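Abbfa_003403 (Acinetobacter baumannii, PDB 4ZXH) is a four-domain nonribosomal peptide synthetase that probably activates an amino acid, joins it to another building block and releases the product through its thioesterase domain. Local coordinates at residues Asp367-Leu372 and Ala380-Gln385; Leu373-Thr378 and Glu414-Leu419; Ile58-Ala63 and Ser163-Leu168; Tyr39-Ala44 and Trp153-Leu158. One frame throughout, in Å; residues are numbered along the deposited sequence.

Contact 1. Residues Asp367-Leu372 and Ala380-Gln385; sequences DEFKEL and ATLVGQ. With K (potassium ion), chain D.
Glu371 and Leu372 pack against Ala380 with their side chains while their two consecutive backbone carbonyls are turned to a potassium ion. The ion lies 2.9 Å from Glu371 O and 3.0 Å from Leu372 O; Leu374 O, Ile376 O and Ser391 OG complete the site. Across the contact the meeting is largely apolar. Leu382 projects from its backbone toward the loop and, with CG anti to the backbone N (chi1 -166°), spreads its two methyls over neighbouring residues. CD2 comes obliquely to the ring of Phe369, 3.6 Å from CE1, whereas CD1 rests on the aliphatic root of Glu368, 4.1 Å from CB. Glu368 then bends at chi2 (87°), which leads its carboxylate away from Leu382 to a salt bridge with Arg160 of helix 152-165. The same helix supplies Leu159 and Ser163 as further neighbours of Phe369, so that the ring meets both the helix and Leu382. Nearer the potassium ion, Glu371 runs extended beyond CG and brings OE1 to the methyl of Ala380, 3.3 Å from CB, a packing contact. Leu372 CD2 adds a looser touch, 3.8 Å from Ala380 O, and its CD1 lies near Leu382 CB. Leu382 itself is paired through its backbone with Leu389 of strand 387-391. The whole is a metal-bound loop folded against the short edge strand 382-383, one of the two outermost strands of a mixed sheet in the condensation domain.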
# COMPACT_ATOMS: atom_id res chain seq x y z
N ASP A 367 -34.58 -7.09 -28.48
CA ASP A 367 -34.17 -6.60 -29.80
C ASP A 367 -34.49 -5.12 -30.06
O ASP A 367 -33.64 -4.38 -30.57
CB ASP A 367 -34.80 -7.46 -30.89
CG ASP A 367 -34.23 -8.87 -30.92
OD1 ASP A 367 -33.19 -9.12 -30.28
OD2 ASP A 367 -34.84 -9.75 -31.58
N GLU A 368 -35.71 -4.69 -29.71
CA GLU A 368 -36.14 -3.30 -29.86
C GLU A 368 -35.23 -2.32 -29.14
O GLU A 368 -35.17 -1.14 -29.51
CB GLU A 368 -37.57 -3.10 -29.34
CG GLU A 368 -38.65 -4.05 -29.90
CD GLU A 368 -38.75 -5.35 -29.10
OE1 GLU A 368 -37.76 -5.72 -28.42
OE2 GLU A 368 -39.82 -5.99 -29.12
N PHE A 369 -34.52 -2.80 -28.11
CA PHE A 369 -33.70 -1.96 -27.23
C PHE A 369 -32.20 -2.13 -27.47
O PHE A 369 -31.39 -1.54 -26.75
CB PHE A 369 -33.97 -2.28 -25.76
CG PHE A 369 -35.39 -2.09 -25.35
CD1 PHE A 369 -35.81 -0.89 -24.80
CD2 PHE A 369 -36.32 -3.10 -25.52
CE1 PHE A 369 -37.14 -0.70 -24.42
CE2 PHE A 369 -37.65 -2.92 -25.16
CZ PHE A 369 -38.06 -1.72 -24.60
N LYS A 370 -31.84 -2.93 -28.46
CA LYS A 370 -30.43 -3.25 -28.73
C LYS A 370 -29.58 -1.98 -28.86
O LYS A 370 -28.72 -1.70 -28.02
CB LYS A 370 -30.33 -4.11 -29.99
CG LYS A 370 -28.92 -4.42 -30.47
CD LYS A 370 -28.96 -5.21 -31.80
CE LYS A 370 -27.60 -5.23 -32.51
NZ LYS A 370 -27.16 -3.87 -32.97
N GLU A 371 -29.85 -1.20 -29.89
CA GLU A 371 -29.05 -0.01 -30.15
C GLU A 371 -29.18 1.07 -29.06
O GLU A 371 -28.23 1.82 -28.83
CB GLU A 371 -29.42 0.55 -31.53
CG GLU A 371 -29.26 -0.50 -32.62
CD GLU A 371 -29.40 0.06 -34.02
OE1 GLU A 371 -29.45 1.29 -34.15
OE2 GLU A 371 -29.46 -0.73 -34.99
N LEU A 372 -30.32 1.15 -28.38
CA LEU A 372 -30.49 2.12 -27.28
C LEU A 372 -29.57 1.85 -26.10
O LEU A 372 -29.18 2.77 -25.39
CB LEU A 372 -31.93 2.13 -26.77
CG LEU A 372 -33.00 2.78 -27.63
CD1 LEU A 372 -34.35 2.67 -26.93
CD2 LEU A 372 -32.65 4.22 -27.89
N ALA A 380 -31.21 5.54 -33.81
CA ALA A 380 -32.38 4.67 -33.60
C ALA A 380 -33.24 5.11 -32.43
O ALA A 380 -32.73 5.61 -31.42
CB ALA A 380 -31.96 3.24 -33.40
N THR A 381 -34.54 4.89 -32.59
CA THR A 381 -35.57 5.33 -31.66
C THR A 381 -36.65 4.27 -31.47
O THR A 381 -36.81 3.35 -32.27
CB THR A 381 -36.26 6.62 -32.12
OG1 THR A 381 -36.82 6.42 -33.43
CG2 THR A 381 -35.29 7.80 -32.15
N LEU A 382 -37.42 4.46 -30.41
CA LEU A 382 -38.55 3.62 -30.11
C LEU A 382 -39.76 4.54 -30.00
O LEU A 382 -39.86 5.32 -29.07
CB LEU A 382 -38.29 2.85 -28.82
CG LEU A 382 -39.14 1.67 -28.41
CD1 LEU A 382 -39.11 0.65 -29.50
CD2 LEU A 382 -38.56 1.10 -27.15
N VAL A 383 -40.64 4.49 -30.98
CA VAL A 383 -41.71 5.47 -31.09
C VAL A 383 -43.04 4.90 -30.66
O VAL A 383 -43.51 3.88 -31.19
CB VAL A 383 -41.81 6.01 -32.53
CG1 VAL A 383 -42.95 7.02 -32.63
CG2 VAL A 383 -40.48 6.61 -32.95
N GLY A 384 -43.66 5.56 -29.70
CA GLY A 384 -44.97 5.16 -29.22
C GLY A 384 -45.94 6.26 -29.55
O GLY A 384 -45.57 7.29 -30.10
N GLN A 385 -47.21 6.02 -29.24
CA GLN A 385 -48.23 7.03 -29.45
C GLN A 385 -47.90 8.31 -28.67
O GLN A 385 -48.01 9.41 -29.21
CB GLN A 385 -49.58 6.46 -29.05
CG GLN A 385 -50.68 7.47 -28.89
CD GLN A 385 -52.04 6.82 -28.70
OE1 GLN A 385 -52.16 5.63 -28.40
NE2 GLN A 385 -53.08 7.62 -28.89
K K D . -27.06 3.88 -27.16

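Contact 2. Residues Leu373-Thr378 and Glu414-Leu419; sequences LLPIQT and ELVGVL. With K (potassium ion), chain D.
The pyrrolidine ring of Pro375, puckered at CG and so only nearly flat, is the ring of this contact, and it offers three of its carbons to Val416 and Val418; no aromatic ring takes part. CD of Pro375 approaches Val416 CG1 at 3.8 Å. On the neighbouring ring carbon, CG of Pro375 stands 3.7 Å from Val418 CG2, with its CB close behind at 3.9 Å from the same methyl. The ring thus bridges two residues that point the same way, two apart on strand 414-422. Both valines hold the same rotamer, CG1 anti to the backbone N (chi1 171° in Val416), yet Val416 meets the ring with CG1 and Val418 with CG2, because the ring lies between their positions along the strand. Val416 CG1 also meets Ile376 CG2, more loosely at 4.4 Å, and Ile376 packs further on Val233, Arg235 and Tyr411 of the flanking strands. The polar side of the loop is its backbone. Carbonyls before and after the proline, Leu374 O at 2.9 Å and Ile376 O at 2.8 Å, bind the potassium ion, which lies away from the valines; Glu371 O, Leu372 O and Ser391 OG are its other ligands. The chemistry is therefore divided between two sides of one loop: hydrocarbon seals it to the buried strand through apolar contacts, probably by dispersion and solvent exclusion, and the cation probably offsets the cost of gathering several carbonyl dipoles that converge on one point.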
# COMPACT_ATOMS: atom_id res chain seq x y z
N LEU A 373 -29.24 0.58 -25.89
CA LEU A 373 -28.48 0.16 -24.72
C LEU A 373 -26.98 0.10 -24.98
O LEU A 373 -26.21 -0.19 -24.07
CB LEU A 373 -28.98 -1.21 -24.24
CG LEU A 373 -30.39 -1.28 -23.68
CD1 LEU A 373 -30.70 -2.67 -23.14
CD2 LEU A 373 -30.55 -0.24 -22.58
N LEU A 374 -26.56 0.36 -26.21
CA LEU A 374 -25.14 0.42 -26.53
C LEU A 374 -24.44 1.61 -25.85
O LEU A 374 -25.08 2.57 -25.43
CB LEU A 374 -24.94 0.50 -28.05
CG LEU A 374 -25.20 -0.78 -28.85
CD1 LEU A 374 -25.04 -0.53 -30.34
CD2 LEU A 374 -24.24 -1.85 -28.41
N PRO A 375 -23.12 1.55 -25.72
CA PRO A 375 -22.46 2.67 -25.05
C PRO A 375 -22.14 3.78 -26.03
O PRO A 375 -21.38 4.70 -25.70
CB PRO A 375 -21.18 2.05 -24.50
CG PRO A 375 -21.36 0.54 -24.68
CD PRO A 375 -22.21 0.40 -25.87
N ILE A 376 -22.69 3.69 -27.23
CA ILE A 376 -22.47 4.69 -28.27
C ILE A 376 -23.79 5.32 -28.70
O ILE A 376 -24.86 4.70 -28.60
CB ILE A 376 -21.81 4.10 -29.51
CG1 ILE A 376 -22.75 3.08 -30.16
CG2 ILE A 376 -20.51 3.43 -29.15
CD1 ILE A 376 -22.41 2.82 -31.55
N GLN A 377 -23.71 6.55 -29.20
CA GLN A 377 -24.88 7.20 -29.77
C GLN A 377 -25.30 6.51 -31.05
O GLN A 377 -24.47 6.11 -31.86
CB GLN A 377 -24.64 8.69 -30.04
CG GLN A 377 -25.89 9.43 -30.49
CD GLN A 377 -26.65 10.02 -29.34
OE1 GLN A 377 -27.78 9.63 -29.08
NE2 GLN A 377 -26.05 10.97 -28.66
N THR A 378 -26.61 6.40 -31.21
CA THR A 378 -27.24 5.85 -32.40
C THR A 378 -28.50 6.64 -32.68
O THR A 378 -29.22 7.01 -31.76
CB THR A 378 -27.59 4.36 -32.20
OG1 THR A 378 -26.39 3.58 -32.21
CG2 THR A 378 -28.49 3.88 -33.28
N GLU A 414 -19.20 -4.25 -36.35
CA GLU A 414 -18.09 -4.07 -35.42
C GLU A 414 -18.48 -4.40 -33.98
O GLU A 414 -19.48 -3.90 -33.46
CB GLU A 414 -17.57 -2.63 -35.48
CG GLU A 414 -17.05 -2.20 -36.85
CD GLU A 414 -16.57 -0.74 -36.92
OE1 GLU A 414 -16.94 0.09 -36.05
OE2 GLU A 414 -15.84 -0.43 -37.89
N LEU A 415 -17.67 -5.23 -33.32
CA LEU A 415 -17.85 -5.49 -31.90
C LEU A 415 -17.64 -4.20 -31.11
O LEU A 415 -16.72 -3.42 -31.41
CB LEU A 415 -16.89 -6.58 -31.41
CG LEU A 415 -17.18 -8.03 -31.80
CD1 LEU A 415 -16.00 -8.91 -31.51
CD2 LEU A 415 -18.39 -8.54 -31.05
N VAL A 416 -18.49 -3.95 -30.12
CA VAL A 416 -18.36 -2.74 -29.32
C VAL A 416 -17.93 -3.07 -27.90
O VAL A 416 -18.51 -3.95 -27.24
CB VAL A 416 -19.67 -1.92 -29.29
CG1 VAL A 416 -19.58 -0.79 -28.29
CG2 VAL A 416 -19.97 -1.36 -30.66
N GLY A 417 -16.90 -2.37 -27.43
CA GLY A 417 -16.32 -2.63 -26.13
C GLY A 417 -16.06 -1.38 -25.33
O GLY A 417 -15.94 -0.27 -25.87
N VAL A 418 -15.97 -1.57 -24.01
CA VAL A 418 -15.66 -0.49 -23.10
C VAL A 418 -14.56 -0.94 -22.17
O VAL A 418 -14.75 -1.89 -21.43
CB VAL A 418 -16.87 -0.07 -22.23
CG1 VAL A 418 -16.57 1.26 -21.51
CG2 VAL A 418 -18.10 0.07 -23.07
N LEU A 419 -13.42 -0.26 -22.21
CA LEU A 419 -12.37 -0.49 -21.22
C LEU A 419 -12.56 0.47 -20.05
O LEU A 419 -12.42 1.68 -20.20
CB LEU A 419 -10.97 -0.34 -21.81
CG LEU A 419 -9.85 -0.71 -20.81
CD1 LEU A 419 -9.77 -2.20 -20.55
CD2 LEU A 419 -8.50 -0.21 -21.27
K K D . -27.06 3.88 -27.16

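Contact 3. Residues Ile58-Ala63 and Ser163-Leu168; sequences IEILEA and SKRFGL. With PX4 (1,2-dimyristoyl-sn-glycero-3-phosphocholine), chain C.
Ile60, Arg165 and Phe166 make most of this contact, with Ile60 reaching from helix 56-67 into the angle between the other two. Its CD1 methyl sits over the centre of the Phe166 ring, 3.5 Å from the centroid and 11° off the ring normal, a CH-pi contact. The opposite face of that ring is taken by the bound phospholipid, whose C28 is offset toward the rim, 3.7 Å from Phe166 CZ. An isoleucine methyl and an acyl chain thus sandwich the phenyl group and restrict its tilt. The second branch of Ile60, CG2, anti to the backbone N, slides past the extended chain of Arg165 running the other way, 4.0 Å from its CD. Beyond it, Arg165 NH1 comes obliquely to Ala63 CB at 3.7 Å. The guanidinium group is held by two salt bridges: NE makes one to Asp161 in its own helix, and NH2 one to Asp67 at the end of helix 56-67, which ties the two helices together. Just past Phe166 the chain leaves helix 152-165 in a Schellman motif, with Leu168 N bonded to Ser163 O at 2.8 Å and Gly167 at positive phi. Helix 56-67 therefore packs beside the C-terminal end of helix 152-165, Phe166 and Leu168 also rest on Leu387 of strand 387-391, and the lipid chains run alongside.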
# COMPACT_ATOMS: atom_id res chain seq x y z
N ILE A 58 -46.54 9.70 -13.64
CA ILE A 58 -46.86 9.51 -12.22
C ILE A 58 -47.77 8.28 -12.00
O ILE A 58 -47.49 7.47 -11.12
CB ILE A 58 -47.55 10.76 -11.62
CG1 ILE A 58 -46.68 12.01 -11.75
CG2 ILE A 58 -47.85 10.54 -10.15
CD1 ILE A 58 -45.49 12.01 -10.84
N GLU A 59 -48.83 8.15 -12.79
CA GLU A 59 -49.74 6.99 -12.65
C GLU A 59 -49.00 5.65 -12.80
O GLU A 59 -49.26 4.70 -12.06
CB GLU A 59 -50.88 7.04 -13.67
CG GLU A 59 -51.72 8.29 -13.65
CD GLU A 59 -52.89 8.22 -14.63
OE1 GLU A 59 -53.03 7.18 -15.33
OE2 GLU A 59 -53.66 9.21 -14.72
N ILE A 60 -48.09 5.59 -13.77
CA ILE A 60 -47.39 4.35 -14.07
C ILE A 60 -46.33 4.07 -13.00
O ILE A 60 -46.19 2.94 -12.54
CB ILE A 60 -46.75 4.41 -15.47
CG1 ILE A 60 -47.84 4.36 -16.54
CG2 ILE A 60 -45.75 3.28 -15.67
CD1 ILE A 60 -47.39 4.88 -17.90
N LEU A 61 -45.59 5.11 -12.62
CA LEU A 61 -44.69 5.05 -11.47
C LEU A 61 -45.35 4.41 -10.24
O LEU A 61 -44.82 3.46 -9.67
CB LEU A 61 -44.20 6.45 -11.10
CG LEU A 61 -43.34 6.49 -9.83
CD1 LEU A 61 -42.11 5.66 -10.02
CD2 LEU A 61 -42.98 7.90 -9.43
N GLU A 62 -46.50 4.94 -9.84
CA GLU A 62 -47.22 4.44 -8.68
C GLU A 62 -47.65 2.99 -8.83
O GLU A 62 -47.70 2.25 -7.85
CB GLU A 62 -48.45 5.31 -8.39
CG GLU A 62 -48.13 6.56 -7.57
CD GLU A 62 -49.33 7.48 -7.39
OE1 GLU A 62 -50.34 7.33 -8.12
OE2 GLU A 62 -49.27 8.36 -6.51
N ALA A 63 -47.96 2.59 -10.06
CA ALA A 63 -48.43 1.23 -10.34
C ALA A 63 -47.27 0.24 -10.28
O ALA A 63 -47.42 -0.88 -9.78
CB ALA A 63 -49.10 1.16 -11.69
N SER A 163 -41.87 -0.09 -20.53
CA SER A 163 -42.08 0.34 -21.90
C SER A 163 -43.45 -0.09 -22.44
O SER A 163 -44.09 0.65 -23.19
CB SER A 163 -40.97 -0.22 -22.78
OG SER A 163 -39.76 0.49 -22.56
N LYS A 164 -43.89 -1.28 -22.07
CA LYS A 164 -45.21 -1.74 -22.49
C LYS A 164 -46.28 -0.86 -21.86
O LYS A 164 -47.26 -0.47 -22.51
CB LYS A 164 -45.43 -3.21 -22.11
CG LYS A 164 -46.82 -3.72 -22.50
CD LYS A 164 -47.06 -5.14 -22.05
CE LYS A 164 -46.90 -5.28 -20.53
NZ LYS A 164 -47.08 -6.69 -20.04
N ARG A 165 -46.12 -0.56 -20.58
CA ARG A 165 -47.09 0.26 -19.88
C ARG A 165 -47.19 1.62 -20.54
O ARG A 165 -48.26 2.23 -20.55
CB ARG A 165 -46.72 0.40 -18.41
CG ARG A 165 -46.78 -0.89 -17.62
CD ARG A 165 -46.25 -0.63 -16.23
NE ARG A 165 -46.06 -1.84 -15.44
CZ ARG A 165 -46.80 -2.17 -14.38
NH1 ARG A 165 -47.78 -1.37 -13.98
NH2 ARG A 165 -46.54 -3.29 -13.71
N PHE A 166 -46.09 2.08 -21.12
CA PHE A 166 -46.05 3.36 -21.81
C PHE A 166 -46.48 3.30 -23.27
O PHE A 166 -46.59 4.34 -23.92
CB PHE A 166 -44.66 3.98 -21.73
CG PHE A 166 -44.44 4.80 -20.51
CD1 PHE A 166 -44.98 6.08 -20.41
CD2 PHE A 166 -43.71 4.31 -19.44
CE1 PHE A 166 -44.78 6.84 -19.28
CE2 PHE A 166 -43.51 5.06 -18.31
CZ PHE A 166 -44.04 6.33 -18.23
N GLY A 167 -46.73 2.10 -23.79
CA GLY A 167 -47.11 1.94 -25.18
C GLY A 167 -45.99 1.88 -26.22
O GLY A 167 -46.23 2.15 -27.39
N LEU A 168 -44.79 1.50 -25.80
CA LEU A 168 -43.63 1.44 -26.70
C LEU A 168 -43.38 0.07 -27.33
O LEU A 168 -42.83 -0.02 -28.42
CB LEU A 168 -42.38 1.90 -25.95
CG LEU A 168 -42.43 3.37 -25.57
CD1 LEU A 168 -41.31 3.71 -24.63
CD2 LEU A 168 -42.33 4.21 -26.82
O1 PX4 C . -44.11 18.84 -14.55
O2 PX4 C . -43.32 19.70 -16.88
P1 PX4 C . -44.11 18.71 -16.05
O3 PX4 C . -45.62 18.65 -16.62
C1 PX4 C . -46.74 19.31 -16.01
C2 PX4 C . -47.92 19.24 -16.98
N1 PX4 C . -49.20 19.68 -16.37
C3 PX4 C . -48.98 20.83 -15.47
C4 PX4 C . -50.13 20.08 -17.44
C5 PX4 C . -49.81 18.58 -15.62
O4 PX4 C . -43.63 17.21 -16.45
C6 PX4 C . -42.56 16.92 -17.35
C7 PX4 C . -41.94 15.59 -16.94
C8 PX4 C . -42.11 15.52 -15.43
O5 PX4 C . -41.56 14.31 -14.91
C9 PX4 C . -42.15 13.64 -13.76
O6 PX4 C . -43.23 14.01 -13.32
C10 PX4 C . -41.44 12.47 -13.13
C11 PX4 C . -42.09 11.15 -13.53
C12 PX4 C . -41.05 10.26 -14.20
C13 PX4 C . -41.30 8.82 -13.81
C14 PX4 C . -41.48 7.95 -15.04
C15 PX4 C . -42.11 6.64 -14.63
C16 PX4 C . -41.22 5.48 -15.03
C17 PX4 C . -41.71 4.19 -14.40
C18 PX4 C . -41.04 3.99 -13.04
C19 PX4 C . -39.95 2.93 -13.09
C20 PX4 C . -38.98 3.12 -11.93
C21 PX4 C . -37.95 1.99 -11.89
C22 PX4 C . -36.62 2.43 -11.28
O7 PX4 C . -42.61 14.49 -17.57
C23 PX4 C . -41.69 13.51 -18.16
O8 PX4 C . -40.60 13.92 -18.51
C24 PX4 C . -42.08 12.04 -18.32
C25 PX4 C . -41.03 11.13 -18.99
C26 PX4 C . -41.41 9.64 -18.94
C27 PX4 C . -40.32 8.71 -19.52
C28 PX4 C . -40.70 7.23 -19.53
C29 PX4 C . -39.61 6.31 -20.10
C30 PX4 C . -40.02 4.83 -20.17
C31 PX4 C . -38.88 3.80 -20.00
C32 PX4 C . -38.49 3.63 -18.52
C33 PX4 C . -37.77 2.33 -18.14
C34 PX4 C . -37.01 2.48 -16.82
C35 PX4 C . -36.87 1.21 -15.97
C36 PX4 C . -35.41 0.85 -15.73

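Contact 4. Residues Tyr39-Ala44 and Trp153-Leu158; sequences YNMVVA and WSIGLL. With PNS (4'-phosphopantetheine), chain B.
Val43 on strand 40-49 and Ile155 on helix 152-165 bring their backbones closest, 8.4 Å apart at their CA atoms, with one layer of side chains between them. That layer is Ile155 set against Met41 and Val43, all three buried. Met41 and Val43, two apart on the strand, both point toward the helix, while Val42 between them points away, so Ile155 meets a pair of residues on one face of the sheet. Its two branches divide the work. CG2 lies 4.3 Å from Val43 CG1, and CG1 lies 4.4 Å from the terminal methyl of Met41, CE. The methionine chain gets there by a turn at its last torsion (chi3 63°), which swings CE off the line of the chain. Both approaches are loose dispersion contacts; Ile145 of the adjacent strand 138-146 also touches Ile155. Just before the strand, Tyr39 turns to the phosphopantetheine arm, its OH 3.1 Å from N41 and carbon C42 at the ring edge, near the ring plane. The arm, which probably rises from Ser1008 of the carrier domain, is also hydrogen-bonded to Arg346 and Asn351. Tyr39 is bonded through its backbone to His147, which with His146 and Asp151 fits the HHxxxD sequence motif of condensation domains. This is a helix packed on a mixed sheet, in the chloramphenicol-acetyltransferase-like fold of that domain, with the arm's pocket at the strand's start.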
# COMPACT_ATOMS: atom_id res chain seq x y z
N TYR A 39 -21.13 1.19 -8.14
CA TYR A 39 -22.21 0.22 -8.33
C TYR A 39 -23.59 0.87 -8.58
O TYR A 39 -24.63 0.25 -8.39
CB TYR A 39 -22.27 -0.73 -7.13
CG TYR A 39 -21.07 -1.62 -7.06
CD1 TYR A 39 -20.97 -2.75 -7.87
CD2 TYR A 39 -20.00 -1.31 -6.23
CE1 TYR A 39 -19.85 -3.56 -7.84
CE2 TYR A 39 -18.86 -2.12 -6.19
CZ TYR A 39 -18.80 -3.24 -7.00
OH TYR A 39 -17.69 -4.06 -6.96
N ASN A 40 -23.57 2.13 -9.01
CA ASN A 40 -24.76 2.83 -9.48
C ASN A 40 -25.09 2.49 -10.93
O ASN A 40 -24.61 3.17 -11.83
CB ASN A 40 -24.55 4.35 -9.40
CG ASN A 40 -24.50 4.87 -7.99
OD1 ASN A 40 -24.27 4.12 -7.04
ND2 ASN A 40 -24.72 6.16 -7.84
N MET A 41 -25.90 1.45 -11.16
CA MET A 41 -26.33 1.15 -12.52
C MET A 41 -27.21 2.30 -13.07
O MET A 41 -28.07 2.86 -12.37
CB MET A 41 -27.10 -0.15 -12.58
CG MET A 41 -26.60 -1.24 -11.66
SD MET A 41 -27.43 -2.80 -11.93
CE MET A 41 -26.93 -3.10 -13.61
N VAL A 42 -26.97 2.64 -14.33
CA VAL A 42 -27.65 3.76 -14.95
C VAL A 42 -28.05 3.43 -16.36
O VAL A 42 -27.20 3.12 -17.19
CB VAL A 42 -26.76 5.04 -15.01
CG1 VAL A 42 -27.51 6.17 -15.75
CG2 VAL A 42 -26.33 5.48 -13.64
N VAL A 43 -29.35 3.51 -16.63
CA VAL A 43 -29.85 3.50 -17.99
C VAL A 43 -30.51 4.86 -18.24
O VAL A 43 -31.28 5.34 -17.39
CB VAL A 43 -30.83 2.32 -18.23
CG1 VAL A 43 -31.93 2.30 -17.19
CG2 VAL A 43 -31.45 2.42 -19.59
N ALA A 44 -30.20 5.51 -19.37
CA ALA A 44 -30.70 6.86 -19.65
C ALA A 44 -31.27 7.03 -21.06
O ALA A 44 -30.84 6.36 -22.02
CB ALA A 44 -29.60 7.88 -19.43
N TRP A 153 -29.79 -7.87 -15.75
CA TRP A 153 -30.87 -8.72 -16.26
C TRP A 153 -32.21 -8.18 -15.71
O TRP A 153 -33.20 -8.11 -16.44
CB TRP A 153 -30.65 -10.20 -15.87
CG TRP A 153 -31.63 -11.21 -16.45
CD1 TRP A 153 -32.70 -11.75 -15.81
CD2 TRP A 153 -31.60 -11.83 -17.74
NE1 TRP A 153 -33.34 -12.65 -16.61
CE2 TRP A 153 -32.69 -12.72 -17.81
CE3 TRP A 153 -30.77 -11.69 -18.86
CZ2 TRP A 153 -32.98 -13.47 -18.96
CZ3 TRP A 153 -31.06 -12.44 -20.01
CH2 TRP A 153 -32.15 -13.32 -20.05
N SER A 154 -32.22 -7.75 -14.45
CA SER A 154 -33.42 -7.20 -13.82
C SER A 154 -33.85 -5.90 -14.47
O SER A 154 -35.06 -5.66 -14.66
CB SER A 154 -33.21 -6.98 -12.32
OG SER A 154 -33.06 -8.22 -11.64
N ILE A 155 -32.86 -5.06 -14.79
CA ILE A 155 -33.12 -3.81 -15.50
C ILE A 155 -33.92 -4.07 -16.77
O ILE A 155 -34.92 -3.41 -17.03
CB ILE A 155 -31.81 -3.09 -15.87
CG1 ILE A 155 -31.15 -2.46 -14.62
CG2 ILE A 155 -32.07 -2.02 -16.91
CD1 ILE A 155 -32.12 -1.80 -13.69
N GLY A 156 -33.50 -5.07 -17.54
CA GLY A 156 -34.15 -5.36 -18.80
C GLY A 156 -35.57 -5.85 -18.59
O GLY A 156 -36.47 -5.49 -19.33
N LEU A 157 -35.76 -6.68 -17.58
CA LEU A 157 -37.09 -7.12 -17.22
C LEU A 157 -37.96 -5.92 -16.90
O LEU A 157 -39.14 -5.86 -17.24
CB LEU A 157 -37.03 -8.07 -16.03
CG LEU A 157 -36.54 -9.49 -16.28
CD1 LEU A 157 -36.53 -10.23 -14.97
CD2 LEU A 157 -37.44 -10.18 -17.27
N LEU A 158 -37.37 -4.94 -16.23
CA LEU A 158 -38.14 -3.82 -15.75
C LEU A 158 -38.36 -2.83 -16.89
O LEU A 158 -39.48 -2.34 -17.10
CB LEU A 158 -37.41 -3.17 -14.59
CG LEU A 158 -38.24 -2.25 -13.71
CD1 LEU A 158 -39.61 -2.85 -13.47
CD2 LEU A 158 -37.49 -2.06 -12.38
O23 PNS B . -12.91 -8.94 2.73
P24 PNS B . -14.22 -9.63 3.03
O25 PNS B . -14.19 -10.97 3.71
O27 PNS B . -14.93 -9.81 1.59
C28 PNS B . -15.14 -8.69 0.74
C29 PNS B . -15.88 -9.15 -0.50
C30 PNS B . -17.17 -9.79 0.00
C31 PNS B . -15.02 -10.18 -1.25
C32 PNS B . -16.13 -7.95 -1.43
O33 PNS B . -14.90 -7.21 -1.50
C34 PNS B . -16.61 -8.41 -2.79
O35 PNS B . -17.65 -9.03 -2.95
N36 PNS B . -15.86 -8.11 -3.85
C37 PNS B . -16.23 -8.50 -5.20
C38 PNS B . -16.38 -7.23 -6.03
C39 PNS B . -17.44 -7.43 -7.07
O40 PNS B . -18.45 -8.08 -6.82
N41 PNS B . -17.18 -6.84 -8.23
C42 PNS B . -17.98 -6.83 -9.42
C43 PNS B . -17.00 -6.32 -10.45
S44 PNS B . -16.32 -7.74 -11.31

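How the contacts relate
All four contacts lie in the condensation domain. Contacts 1 and 2 share the potassium ion, and their centres are 16 Å apart; each supplies two of its carbonyls from one loop. Contact 3 meets contact 1 where Phe369 CE1 comes 3.4 Å from Ser163 OG. Contact 4 uses the same helix, 152-165, as contact 3, and touches contact 2 through Leu373 CD2 and Val43 CG2, 4.1 Å apart. Contacts 2 and 3 are the widest separated, at 28 Å between centres. The lipid at contact 3 also reaches Val43 of contact 4. Phosphopantetheine enters at contact 4, whose strand pairs with the one leading into the HHxxxD motif, and stays about 13 Å from the Val418 side chain.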